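Local coordinates for protein D-alanyl-lipoteichoic acid synthetase (Streptococcus pneumoniae, PDB 3BMA) that probably takes part in D-alanylation of lipoteichoic acid during cell wall biogenesis, as a membrane-associated DltD-family protein of the SGNH hydrolase clan, at residues 97-108 and 287-297. The protein carries 1 engineered substitution. Residues are numbered along the deposited sequence; the frame is centred on the assembly and turned at random.
Sequences LENKQVVYVISP and KSKVNPIFIIP
Tyr104 and Phe294 meet on one face of two parallel neighbouring strands, 101-105 and 291-296. Their rings are inclined at 77° with centroids 6.0 Å apart; Tyr104 CD2 lies at the edge of the Phe294 ring, in its plane. With CG anti to the backbone N (chi1 -163°), the tyrosine ring runs out past Phe294 and its hydroxyl bonds to Ser83. Ile106 closes the cluster, its CD1 3.5 Å from Phe294 CD1, and helices 274-287 and 311-326 cover this face. Further along, Val102 CG2 sits against Pro292 CB at 3.7 Å.

The other face carries Val103, Val105, Ile293 and Ile295; helix 355-369 lies on the two isoleucines through Phe367 and Phe360. Val103 straddles two neighbours: CG2 lies beside Ile293 CG2, while CG1 reaches Ile295 CG1 at 3.9 Å. Gln101 and Asn291 run side by side, amide planes 40° apart, but bond elsewhere, Gln101 to Arg42 and Phe367 O, Asn291 to Thr372 O.

Asn99 N bonds to Ser288 O ahead of the strands; the ladder then runs from Asn291 N on Lys100 O (2.8 Å) to Ile106 N on Ile295 O, with Val102 N to Asn291 O the weak rung. At the exposed end a water accepts from Asn99 ND2 and donates weakly to Lys289 O, and Glu98 OE2 makes a long salt bridge with Lys289 NZ (3.8 Å). The contact joins the third and fourth strands of the 2-1-3-4-5 sheet in the three-layer alpha/beta/alpha architecture of SGNH hydrolases; cohesion rests on the ladder and apolar side chains on both faces, charge pairing adding little.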
ATOM      1  N   LEU C  97      21.815  18.982  11.889  1.00 39.04           N
ATOM      2  CA  LEU C  97      22.125  20.375  11.571  1.00 37.61           C
ATOM      3  C   LEU C  97      21.339  21.358  12.432  1.00 33.99           C
ATOM      4  O   LEU C  97      21.753  22.505  12.583  1.00 35.84           O
ATOM      5  CB  LEU C  97      21.858  20.668  10.091  1.00 39.25           C
ATOM      6  CG  LEU C  97      22.683  19.948   9.020  1.00 35.61           C
ATOM      7  CD1 LEU C  97      22.199  20.389   7.659  1.00 28.89           C
ATOM      8  CD2 LEU C  97      24.176  20.193   9.170  1.00 39.50           C
ATOM      9  N   GLU C  98      20.212  20.894  12.977  1.00 33.60           N
ATOM     10  CA  GLU C  98      19.303  21.690  13.813  1.00 38.11           C
ATOM     11  C   GLU C  98      20.011  22.371  14.990  1.00 37.69           C
ATOM     12  O   GLU C  98      20.664  21.699  15.797  1.00 44.20           O
ATOM     13  CB  GLU C  98      18.155  20.807  14.321  1.00 41.47           C
ATOM     14  CG  GLU C  98      16.973  21.560  14.938  1.00 57.17           C
ATOM     15  CD  GLU C  98      15.964  22.055  13.908  1.00 70.95           C
ATOM     16  OE1 GLU C  98      15.954  21.533  12.771  1.00 76.85           O
ATOM     17  OE2 GLU C  98      15.170  22.964  14.243  1.00 72.26           O
ATOM     18  N   ASN C  99      19.874  23.701  15.048  1.00 36.06           N
ATOM     19  CA  ASN C  99      20.489  24.590  16.061  1.00 37.16           C
ATOM     20  C   ASN C  99      22.010  24.471  16.181  1.00 39.25           C
ATOM     21  O   ASN C  99      22.554  24.445  17.291  1.00 40.90           O
ATOM     22  CB  ASN C  99      19.843  24.424  17.451  1.00 35.54           C
ATOM     23  CG  ASN C  99      18.327  24.402  17.407  1.00 41.00           C
ATOM     24  OD1 ASN C  99      17.711  23.386  17.727  1.00 42.65           O
ATOM     25  ND2 ASN C  99      17.716  25.524  17.029  1.00 30.94           N
ATOM     26  N   LYS C 100      22.694  24.398  15.045  1.00 35.82           N
ATOM     27  CA  LYS C 100      24.130  24.147  15.054  1.00 37.81           C
ATOM     28  C   LYS C 100      24.962  25.128  14.232  1.00 39.39           C
ATOM     29  O   LYS C 100      24.437  25.871  13.416  1.00 35.36           O
ATOM     30  CB  LYS C 100      24.420  22.695  14.661  1.00 41.04           C
ATOM     31  CG  LYS C 100      24.803  21.846  15.859  1.00 52.60           C
ATOM     32  CD  LYS C 100      24.043  20.544  15.917  1.00 59.31           C
ATOM     33  CE  LYS C 100      24.212  19.899  17.285  1.00 65.10           C
ATOM     34  NZ  LYS C 100      23.309  18.731  17.466  1.00 75.22           N
ATOM     35  N   GLN C 101      26.266  25.142  14.482  1.00 41.43           N
ATOM     36  CA  GLN C 101      27.175  25.975  13.706  1.00 40.80           C
ATOM     37  C   GLN C 101      27.770  25.184  12.545  1.00 40.01           C
ATOM     38  O   GLN C 101      28.124  24.012  12.703  1.00 40.19           O
ATOM     39  CB  GLN C 101      28.291  26.533  14.591  1.00 40.06           C
ATOM     40  CG  GLN C 101      27.844  27.618  15.559  1.00 39.31           C
ATOM     41  CD  GLN C 101      29.005  28.221  16.334  1.00 41.64           C
ATOM     42  OE1 GLN C 101      29.878  27.507  16.828  1.00 42.26           O
ATOM     43  NE2 GLN C 101      29.015  29.543  16.445  1.00 34.61           N
ATOM     44  N   VAL C 102      27.854  25.823  11.377  1.00 35.72           N
ATOM     45  CA  VAL C 102      28.532  25.243  10.207  1.00 33.38           C
ATOM     46  C   VAL C 102      29.519  26.232   9.551  1.00 34.24           C
ATOM     47  O   VAL C 102      29.488  27.436   9.829  1.00 24.41           O
ATOM     48  CB  VAL C 102      27.532  24.701   9.125  1.00 29.39           C
ATOM     49  CG1 VAL C 102      26.461  23.781   9.731  1.00 25.12           C
ATOM     50  CG2 VAL C 102      26.886  25.828   8.350  1.00 23.82           C
ATOM     51  N   VAL C 103      30.399  25.701   8.699  1.00 33.96           N
ATOM     52  CA  VAL C 103      31.257  26.504   7.823  1.00 30.46           C
ATOM     53  C   VAL C 103      30.811  26.260   6.384  1.00 29.15           C
ATOM     54  O   VAL C 103      30.712  25.115   5.947  1.00 34.30           O
ATOM     55  CB  VAL C 103      32.758  26.128   7.976  1.00 28.31           C
ATOM     56  CG1 VAL C 103      33.615  26.841   6.930  1.00 22.44           C
ATOM     57  CG2 VAL C 103      33.249  26.455   9.366  1.00 21.40           C
ATOM     58  N   TYR C 104      30.525  27.334   5.656  1.00 32.33           N
ATOM     59  CA  TYR C 104      30.088  27.223   4.271  1.00 29.25           C
ATOM     60  C   TYR C 104      30.934  28.108   3.360  1.00 31.14           C
ATOM     61  O   TYR C 104      30.818  29.329   3.395  1.00 29.34           O
ATOM     62  CB  TYR C 104      28.601  27.578   4.155  1.00 31.09           C
ATOM     63  CG  TYR C 104      27.960  27.123   2.867  1.00 33.58           C
ATOM     64  CD1 TYR C 104      27.419  25.844   2.755  1.00 33.66           C
ATOM     65  CD2 TYR C 104      27.889  27.967   1.761  1.00 39.40           C
ATOM     66  CE1 TYR C 104      26.837  25.411   1.577  1.00 34.32           C
ATOM     67  CE2 TYR C 104      27.307  27.544   0.575  1.00 37.76           C
ATOM     68  CZ  TYR C 104      26.780  26.265   0.495  1.00 36.50           C
ATOM     69  OH  TYR C 104      26.208  25.836  -0.673  1.00 34.70           O
ATOM     70  N   VAL C 105      31.788  27.484   2.554  1.00 30.86           N
ATOM     71  CA  VAL C 105      32.572  28.190   1.540  1.00 25.64           C
ATOM     72  C   VAL C 105      31.663  28.628   0.391  1.00 32.22           C
ATOM     73  O   VAL C 105      30.831  27.849  -0.065  1.00 37.64           O
ATOM     74  CB  VAL C 105      33.718  27.294   1.019  1.00 25.54           C
ATOM     75  CG1 VAL C 105      34.380  27.884  -0.226  1.00 29.19           C
ATOM     76  CG2 VAL C 105      34.744  27.079   2.113  1.00 27.57           C
ATOM     77  N   ILE C 106      31.781  29.888  -0.033  1.00 30.55           N
ATOM     78  CA  ILE C 106      31.092  30.373  -1.230  1.00 34.78           C
ATOM     79  C   ILE C 106      32.124  30.949  -2.186  1.00 37.58           C
ATOM     80  O   ILE C 106      32.558  32.097  -2.034  1.00 43.28           O
ATOM     81  CB  ILE C 106      30.049  31.479  -0.933  1.00 38.36           C
ATOM     82  CG1 ILE C 106      29.080  31.075   0.175  1.00 38.88           C
ATOM     83  CG2 ILE C 106      29.258  31.815  -2.187  1.00 35.06           C
ATOM     84  CD1 ILE C 106      28.105  32.179   0.528  1.00 39.90           C
ATOM     85  N   SER C 107      32.526  30.152  -3.170  1.00 36.00           N
ATOM     86  CA  SER C 107      33.503  30.605  -4.149  1.00 34.52           C
ATOM     87  C   SER C 107      32.797  31.325  -5.292  1.00 35.68           C
ATOM     88  O   SER C 107      31.869  30.773  -5.887  1.00 32.15           O
ATOM     89  CB  SER C 107      34.337  29.438  -4.667  1.00 31.88           C
ATOM     90  OG  SER C 107      35.327  29.892  -5.566  1.00 47.75           O
ATOM     91  N   PRO C 108      33.207  32.578  -5.576  1.00 36.01           N
ATOM     92  CA  PRO C 108      32.645  33.370  -6.674  1.00 37.82           C
ATOM     93  C   PRO C 108      32.811  32.755  -8.070  1.00 35.47           C
ATOM     94  O   PRO C 108      32.050  33.096  -8.975  1.00 37.83           O
ATOM     95  CB  PRO C 108      33.404  34.699  -6.573  1.00 36.88           C
ATOM     96  CG  PRO C 108      33.846  34.764  -5.145  1.00 31.95           C
ATOM     97  CD  PRO C 108      34.199  33.355  -4.809  1.00 31.35           C
ATOM     98  N   LYS C 287      15.410  27.413   8.218  1.00 35.75           N
ATOM     99  CA  LYS C 287      14.466  26.417   8.729  1.00 35.62           C
ATOM    100  C   LYS C 287      15.069  25.585   9.855  1.00 38.84           C
ATOM    101  O   LYS C 287      14.386  25.267  10.828  1.00 41.02           O
ATOM    102  CB  LYS C 287      14.020  25.479   7.609  1.00 37.58           C
ATOM    103  CG  LYS C 287      13.057  26.075   6.597  1.00 40.68           C
ATOM    104  CD  LYS C 287      12.916  25.127   5.418  1.00 39.46           C
ATOM    105  CE  LYS C 287      11.831  25.574   4.466  1.00 45.83           C
ATOM    106  NZ  LYS C 287      11.587  24.551   3.414  1.00 43.83           N
ATOM    107  N   SER C 288      16.350  25.243   9.715  1.00 39.25           N
ATOM    108  CA  SER C 288      17.050  24.393  10.681  1.00 37.41           C
ATOM    109  C   SER C 288      17.695  25.191  11.808  1.00 37.10           C
ATOM    110  O   SER C 288      18.235  24.606  12.748  1.00 39.84           O
ATOM    111  CB  SER C 288      18.115  23.542   9.981  1.00 36.74           C
ATOM    112  OG  SER C 288      17.606  22.920   8.817  1.00 37.65           O
ATOM    113  N   LYS C 289      17.627  26.520  11.701  1.00 40.90           N
ATOM    114  CA  LYS C 289      18.237  27.463  12.650  1.00 44.75           C
ATOM    115  C   LYS C 289      19.744  27.252  12.808  1.00 41.66           C
ATOM    116  O   LYS C 289      20.258  27.265  13.930  1.00 40.77           O
ATOM    117  CB  LYS C 289      17.553  27.425  14.034  1.00 45.31           C
ATOM    118  CG  LYS C 289      16.047  27.630  14.031  1.00 46.28           C
ATOM    119  CD  LYS C 289      15.529  27.781  15.450  1.00 52.10           C
ATOM    120  CE  LYS C 289      14.018  27.631  15.511  1.00 70.10           C
ATOM    121  NZ  LYS C 289      13.584  26.221  15.270  1.00 76.57           N
ATOM    122  N   VAL C 290      20.450  27.040  11.696  1.00 37.92           N
ATOM    123  CA  VAL C 290      21.906  26.892  11.786  1.00 37.39           C
ATOM    124  C   VAL C 290      22.582  28.265  11.763  1.00 33.42           C
ATOM    125  O   VAL C 290      22.050  29.218  11.185  1.00 28.75           O
ATOM    126  CB  VAL C 290      22.541  25.876  10.745  1.00 35.36           C
ATOM    127  CG1 VAL C 290      21.524  24.877  10.222  1.00 31.04           C
ATOM    128  CG2 VAL C 290      23.236  26.579   9.602  1.00 33.04           C
ATOM    129  N   ASN C 291      23.725  28.365  12.434  1.00 37.44           N
ATOM    130  CA  ASN C 291      24.512  29.592  12.464  1.00 30.67           C
ATOM    131  C   ASN C 291      25.789  29.391  11.657  1.00 30.24           C
ATOM    132  O   ASN C 291      26.793  28.913  12.181  1.00 29.61           O
ATOM    133  CB  ASN C 291      24.825  29.997  13.909  1.00 35.29           C
ATOM    134  CG  ASN C 291      25.446  31.383  14.020  1.00 39.21           C
ATOM    135  OD1 ASN C 291      25.348  32.210  13.108  1.00 25.54           O
ATOM    136  ND2 ASN C 291      26.085  31.644  15.154  1.00 44.58           N
ATOM    137  N   PRO C 292      25.748  29.749  10.365  1.00 29.91           N
ATOM    138  CA  PRO C 292      26.868  29.537   9.467  1.00 28.97           C
ATOM    139  C   PRO C 292      27.872  30.681   9.464  1.00 32.17           C
ATOM    140  O   PRO C 292      27.496  31.847   9.634  1.00 30.33           O
ATOM    141  CB  PRO C 292      26.190  29.456   8.098  1.00 25.24           C
ATOM    142  CG  PRO C 292      24.965  30.281   8.235  1.00 26.26           C
ATOM    143  CD  PRO C 292      24.606  30.376   9.673  1.00 29.00           C
ATOM    144  N   ILE C 293      29.146  30.343   9.288  1.00 34.90           N
ATOM    145  CA  ILE C 293      30.131  31.336   8.877  1.00 32.14           C
ATOM    146  C   ILE C 293      30.497  31.084   7.414  1.00 30.07           C
ATOM    147  O   ILE C 293      30.903  29.984   7.048  1.00 27.49           O
ATOM    148  CB  ILE C 293      31.374  31.412   9.821  1.00 30.46           C
ATOM    149  CG1 ILE C 293      32.304  32.557   9.394  1.00 33.94           C
ATOM    150  CG2 ILE C 293      32.111  30.071   9.917  1.00 24.17           C
ATOM    151  CD1 ILE C 293      33.202  33.087  10.509  1.00 26.99           C
ATOM    152  N   PHE C 294      30.306  32.100   6.580  1.00 32.36           N
ATOM    153  CA  PHE C 294      30.615  32.003   5.154  1.00 27.63           C
ATOM    154  C   PHE C 294      32.035  32.455   4.831  1.00 34.54           C
ATOM    155  O   PHE C 294      32.540  33.426   5.400  1.00 30.26           O
ATOM    156  CB  PHE C 294      29.594  32.783   4.324  1.00 30.78           C
ATOM    157  CG  PHE C 294      28.182  32.305   4.510  1.00 31.82           C
ATOM    158  CD1 PHE C 294      27.727  31.162   3.854  1.00 30.00           C
ATOM    159  CD2 PHE C 294      27.314  32.975   5.365  1.00 35.03           C
ATOM    160  CE1 PHE C 294      26.429  30.708   4.023  1.00 19.02           C
ATOM    161  CE2 PHE C 294      26.009  32.526   5.547  1.00 34.04           C
ATOM    162  CZ  PHE C 294      25.567  31.393   4.874  1.00 27.11           C
ATOM    163  N   ILE C 295      32.676  31.732   3.919  1.00 34.45           N
ATOM    164  CA  ILE C 295      34.040  32.036   3.503  1.00 33.76           C
ATOM    165  C   ILE C 295      34.026  32.430   2.032  1.00 35.31           C
ATOM    166  O   ILE C 295      33.531  31.684   1.187  1.00 34.95           O
ATOM    167  CB  ILE C 295      34.987  30.823   3.700  1.00 31.42           C
ATOM    168  CG1 ILE C 295      34.742  30.115   5.046  1.00 34.94           C
ATOM    169  CG2 ILE C 295      36.454  31.219   3.481  1.00 32.45           C
ATOM    170  CD1 ILE C 295      35.045  30.932   6.301  1.00 32.35           C
ATOM    171  N   ILE C 296      34.548  33.616   1.733  1.00 36.59           N
ATOM    172  CA  ILE C 296      34.648  34.070   0.352  1.00 32.59           C
ATOM    173  C   ILE C 296      36.125  34.161  -0.034  1.00 33.94           C
ATOM    174  O   ILE C 296      36.800  35.111   0.348  1.00 34.11           O
ATOM    175  CB  ILE C 296      33.919  35.417   0.120  1.00 28.57           C
ATOM    176  CG1 ILE C 296      32.486  35.355   0.663  1.00 27.90           C
ATOM    177  CG2 ILE C 296      33.908  35.768  -1.365  1.00 34.10           C
ATOM    178  CD1 ILE C 296      31.669  36.618   0.437  1.00 36.89           C
ATOM    179  N   PRO C 297      36.632  33.155  -0.777  1.00 37.64           N
ATOM    180  CA  PRO C 297      38.038  33.074  -1.183  1.00 38.17           C
ATOM    181  C   PRO C 297      38.399  34.057  -2.299  1.00 42.16           C
ATOM    182  O   PRO C 297      37.519  34.472  -3.065  1.00 39.83           O
ATOM    183  CB  PRO C 297      38.173  31.634  -1.712  1.00 36.79           C
ATOM    184  CG  PRO C 297      36.911  30.937  -1.332  1.00 42.79           C
ATOM    185  CD  PRO C 297      35.873  32.001  -1.280  1.00 41.10           C
TER
HETATM  186  O   HOH W   1      19.375  28.019  17.137  1.00 37.09           O